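Local coordinates for 3-oxoacyl-(Acyl-carrier protein) synthase (Burkholderia xenovorans, PDB 4EFI) that probably catalyses the condensation step of fatty-acid synthesis as a 3-oxoacyl-[acyl-carrier-protein] synthase of the thiolase superfamily, at residues Ser43-Arg46 / Asp47-Met51; Ala304-Pro307 / Leu308-Thr312. One frame throughout, in Å; residues are numbered along the deposited sequence.

Interaction 1. Residues Ser43-Arg46 / Asp47-Met51; sequences SAVR and DVVKM
Asp47, Val48 and Val49 each give their backbone N-H to the carbonyl four residues back, on Ser43, Ala44 and Val45, an unbroken alpha-helical ladder within helix 42-52 whose shortest rung runs 2.9 Å from Val49 N to Val45 O. Lys50 N appears to continue the pattern to Arg46 O, whose position is less certain.

One turn apart, Val45 and Val49 meet, in the conformer of Val49 described here, through a single pair of methyls, CG1 to CG1 at 4.0 Å. That conformer brings the methyl forward because its CG1 lies anti to the carbonyl carbon (chi1 -57°), beside its own backbone N; its CG2 then sits 3.2 Å from Val45 O. Phe40 packs on Val45 and Asn33 on Val49, while Arg167 of helix 167-170 touches both Ala44 and Val48.

The polar side differs. Arg46 and Asp47 run alongside each other, pointing the same way, but their flat ends are turned 82° apart. NE of Arg46 stays 4.2 Å from OD1 of Asp47, beyond a salt bridge. A bend at chi3 (80°) swings the guanidinium back so that one face passes over Ser43 CA, near the border of the group.

The result is an amphipathic surface helix: backbone bonds and the apolar side facing the protein hold it, and the Arg46-Asp47 attraction probably adds only a loose electrostatic contribution.

Interaction 2. Residues Ala304-Pro307 / Leu308-Thr312; sequences ASIP and LLITT
Leu308, Leu309, Ile310 and Thr311 each donate their backbone N-H to the carbonyl four residues earlier, on Ala304, Ser305, Ile306 and Pro307, so four successive bonds build the first turns of helix 305-313. Leu308 N reaches Ala304 O at 2.9 Å, and Leu309 N lies 3.0 Å from Ser305 O. Pro307 has no N-H to give, but its place in the first turn costs the helix little, and its O still accepts from Thr311 N at 3.0 Å.

Apolar contact along the helix is modest. CG2 of Ile306 stands 4.4 Å from CD1 of Ile310, one turn on. Ile310 has CG1 anti to the carbonyl carbon (chi1 -65°), which lays that branch back over Ile306 O at 3.4 Å and brings CD1 to 4.1 Å from Pro307 CA. Elsewhere the apolar groups turn to the surrounding fold: Pro307 packs on Val22 and Thr178, and Leu308 on Val26 and Ala176, from strands 17-26 and 176-184.

The hydroxyls also look outward. Ser305 OG is hydrogen-bonded to His270 ND1, and Thr311 OG1 to the hydroxyls of Thr351 and Ser24, which ties the helix to strands 349-353 and 17-26. Within the helix, Thr311 OG1 also lies 3.3 Å from Leu308 O.

Buried near the middle of a thiolase-type fold, the helix thus satisfies the backbone N-H groups from Leu308 to Thr311 within itself and passes the hydroxyls of Ser305 and Thr311 to neighbouring elements, so these polar groups are accommodated within the buried interior.

Both interactions lie within single helices and rest on the same kind of backbone ladder, yet their settings differ. Residues 43-51 form a surface contact with its centre about 25 Å from that of the chain, whereas residues 304-312 lie in the core, centred about 7 Å from it. The centres of the two contacts are 25 Å apart and their nearest atoms about 14 Å, so neither touches the other. Interaction 1 is two-sided, with charged groups on one side and valines on the other, packed against loops and helix 167-170. Interaction 2 carries no charged side chains; its apolar groups pack on strands and loops, and its hydroxyls are used in hydrogen bonds to other parts of the chain.

Interaction 1. Residues Ser43-Arg46 / Asp47-Met51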
loop_
_atom_site.group_PDB
_atom_site.type_symbol
_atom_site.label_atom_id
_atom_site.label_comp_id
_atom_site.label_asym_id
_atom_site.label_seq_id
_atom_site.Cartn_x
_atom_site.Cartn_y
_atom_site.Cartn_z
ATOM N N SER A 43 25.183 -11.905 -12.637
ATOM C CA SER A 43 24.439 -11.880 -13.898
ATOM C C SER A 43 22.951 -12.091 -13.663
ATOM O O SER A 43 22.110 -11.385 -14.225
ATOM C CB SER A 43 24.954 -12.957 -14.842
ATOM O OG SER A 43 26.355 -12.864 -14.989
ATOM N N ALA A 44 22.622 -13.059 -12.815
ATOM C CA ALA A 44 21.231 -13.351 -12.532
ATOM C C ALA A 44 20.589 -12.173 -11.799
ATOM O O ALA A 44 19.459 -11.802 -12.093
ATOM C CB ALA A 44 21.118 -14.624 -11.701
ATOM N N VAL A 45 21.315 -11.578 -10.863
ATOM C CA VAL A 45 20.797 -10.424 -10.151
ATOM C C VAL A 45 20.557 -9.289 -11.135
ATOM O O VAL A 45 19.540 -8.605 -11.065
ATOM C CB VAL A 45 21.773 -9.937 -9.066
ATOM C CG1 VAL A 45 21.323 -8.595 -8.509
ATOM C CG2 VAL A 45 21.895 -10.968 -7.956
ATOM N N ARG A 46 21.488 -9.101 -12.064
ATOM C CA ARG A 46 21.384 -7.999 -13.008
ATOM C C ARG A 46 20.141 -8.130 -13.879
ATOM O O ARG A 46 19.411 -7.165 -14.082
ATOM C CB ARG A 46 22.632 -7.952 -13.895
ATOM C CG ARG A 46 22.415 -7.276 -15.239
ATOM C CD ARG A 46 23.724 -7.070 -15.985
ATOM N NE ARG A 46 24.179 -8.283 -16.656
ATOM C CZ ARG A 46 25.305 -8.925 -16.356
ATOM N NH1 ARG A 46 26.094 -8.478 -15.386
ATOM N NH2 ARG A 46 25.641 -10.018 -17.023
ATOM N N ASP A 47 19.898 -9.335 -14.380
ATOM C CA ASP A 47 18.740 -9.584 -15.232
ATOM C C ASP A 47 17.406 -9.430 -14.494
ATOM O O ASP A 47 16.453 -8.882 -15.040
ATOM C CB ASP A 47 18.862 -10.952 -15.905
ATOM C CG ASP A 47 19.940 -10.977 -16.979
ATOM O OD1 ASP A 47 20.412 -9.892 -17.380
ATOM O OD2 ASP A 47 20.318 -12.080 -17.415
ATOM N N VAL A 48 17.347 -9.910 -13.255
ATOM C CA VAL A 48 16.136 -9.796 -12.444
ATOM C C VAL A 48 15.855 -8.350 -12.052
ATOM O O VAL A 48 14.723 -7.898 -12.148
ATOM C CB VAL A 48 16.235 -10.646 -11.172
ATOM C CG1 VAL A 48 15.059 -10.352 -10.269
ATOM C CG2 VAL A 48 16.282 -12.122 -11.532
ATOM N N VAL A 49 16.878 -7.606 -11.640
ATOM C CA VAL A 49 16.605 -6.244 -11.212
ATOM C C VAL A 49 16.248 -5.356 -12.401
ATOM O O VAL A 49 15.493 -4.391 -12.226
ATOM C CB VAL A 49 17.724 -5.634 -10.326
ATOM C CG1 VAL A 49 17.967 -6.509 -9.091
ATOM C CG2 VAL A 49 18.996 -5.432 -11.125
ATOM N N LYS A 50 16.726 -5.686 -13.601
ATOM C CA LYS A 50 16.279 -4.978 -14.798
ATOM C C LYS A 50 14.764 -5.103 -14.937
ATOM O O LYS A 50 14.080 -4.109 -15.150
ATOM C CB LYS A 50 16.952 -5.528 -16.059
ATOM C CG LYS A 50 16.465 -4.914 -17.363
ATOM C CD LYS A 50 16.849 -3.442 -17.455
ATOM C CE LYS A 50 16.313 -2.805 -18.725
ATOM N NZ LYS A 50 16.835 -1.404 -18.920
ATOM N N MET A 51 14.258 -6.331 -14.828
ATOM C CA MET A 51 12.813 -6.590 -14.966
ATOM C C MET A 51 11.993 -5.984 -13.835
ATOM O O MET A 51 10.935 -5.399 -14.057
ATOM C CB MET A 51 12.559 -8.092 -14.984
#

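Interaction 2. Residues Ala304-Pro307 / Leu308-Thr312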
loop_
_atom_site.group_PDB
_atom_site.type_symbol
_atom_site.label_atom_id
_atom_site.label_comp_id
_atom_site.label_asym_id
_atom_site.label_seq_id
_atom_site.Cartn_x
_atom_site.Cartn_y
_atom_site.Cartn_z
ATOM N N ALA A 304 2.025 -0.198 1.747
ATOM C CA ALA A 304 2.514 1.183 1.779
ATOM C C ALA A 304 2.794 1.775 0.405
ATOM O O ALA A 304 3.079 2.976 0.305
ATOM C CB ALA A 304 3.759 1.279 2.614
ATOM N N SER A 305 2.734 0.967 -0.646
ATOM C CA SER A 305 3.316 1.390 -1.906
ATOM C C SER A 305 2.618 2.621 -2.499
ATOM O O SER A 305 3.287 3.508 -3.017
ATOM C CB SER A 305 3.342 0.229 -2.893
ATOM O OG SER A 305 2.025 -0.088 -3.297
ATOM N N ILE A 306 1.292 2.687 -2.458
ATOM C CA ILE A 306 0.604 3.844 -3.024
ATOM C C ILE A 306 0.829 5.139 -2.228
ATOM O O ILE A 306 1.195 6.159 -2.793
ATOM C CB ILE A 306 -0.898 3.543 -3.272
ATOM C CG1 ILE A 306 -1.036 2.497 -4.382
ATOM C CG2 ILE A 306 -1.630 4.830 -3.619
ATOM C CD1 ILE A 306 -2.446 1.958 -4.571
ATOM N N PRO A 307 0.622 5.126 -0.897
ATOM C CA PRO A 307 0.902 6.376 -0.176
ATOM C C PRO A 307 2.380 6.798 -0.263
ATOM O O PRO A 307 2.678 7.991 -0.325
ATOM C CB PRO A 307 0.458 6.077 1.269
ATOM C CG PRO A 307 0.376 4.590 1.365
ATOM C CD PRO A 307 -0.016 4.130 -0.034
ATOM N N LEU A 308 3.298 5.839 -0.326
ATOM C CA LEU A 308 4.720 6.170 -0.486
ATOM C C LEU A 308 4.944 6.818 -1.853
ATOM O O LEU A 308 5.668 7.820 -1.983
ATOM C CB LEU A 308 5.598 4.924 -0.302
ATOM C CG LEU A 308 7.111 5.166 -0.404
ATOM C CD1 LEU A 308 7.622 6.084 0.681
ATOM C CD2 LEU A 308 7.819 3.812 -0.375
ATOM N N LEU A 309 4.253 6.321 -2.864
ATOM C CA LEU A 309 4.320 6.887 -4.200
ATOM C C LEU A 309 3.810 8.340 -4.174
ATOM O O LEU A 309 4.407 9.234 -4.796
ATOM C CB LEU A 309 3.501 6.020 -5.157
ATOM C CG LEU A 309 3.711 6.169 -6.647
ATOM C CD1 LEU A 309 5.101 5.765 -7.035
ATOM C CD2 LEU A 309 2.678 5.292 -7.322
ATOM N N ILE A 310 2.712 8.591 -3.463
ATOM C CA ILE A 310 2.192 9.950 -3.341
ATOM C C ILE A 310 3.250 10.855 -2.732
ATOM O O ILE A 310 3.512 11.936 -3.241
ATOM C CB ILE A 310 0.909 9.993 -2.485
ATOM C CG1 ILE A 310 -0.204 9.233 -3.194
ATOM C CG2 ILE A 310 0.489 11.436 -2.166
ATOM C CD1 ILE A 310 -1.439 9.002 -2.370
ATOM N N THR A 311 3.854 10.445 -1.620
ATOM C CA THR A 311 4.767 11.359 -0.933
ATOM C C THR A 311 6.070 11.578 -1.684
ATOM O O THR A 311 6.586 12.699 -1.699
ATOM C CB THR A 311 5.028 10.986 0.551
ATOM O OG1 THR A 311 5.751 9.750 0.649
ATOM C CG2 THR A 311 3.736 10.872 1.316
ATOM N N THR A 312 6.623 10.550 -2.309
ATOM C CA THR A 312 7.897 10.704 -2.988
ATOM C C THR A 312 7.759 11.311 -4.383
ATOM O O THR A 312 8.704 11.956 -4.858
ATOM C CB THR A 312 8.710 9.387 -3.093
ATOM O OG1 THR A 312 8.083 8.486 -4.006
ATOM C CG2 THR A 312 8.878 8.723 -1.761
#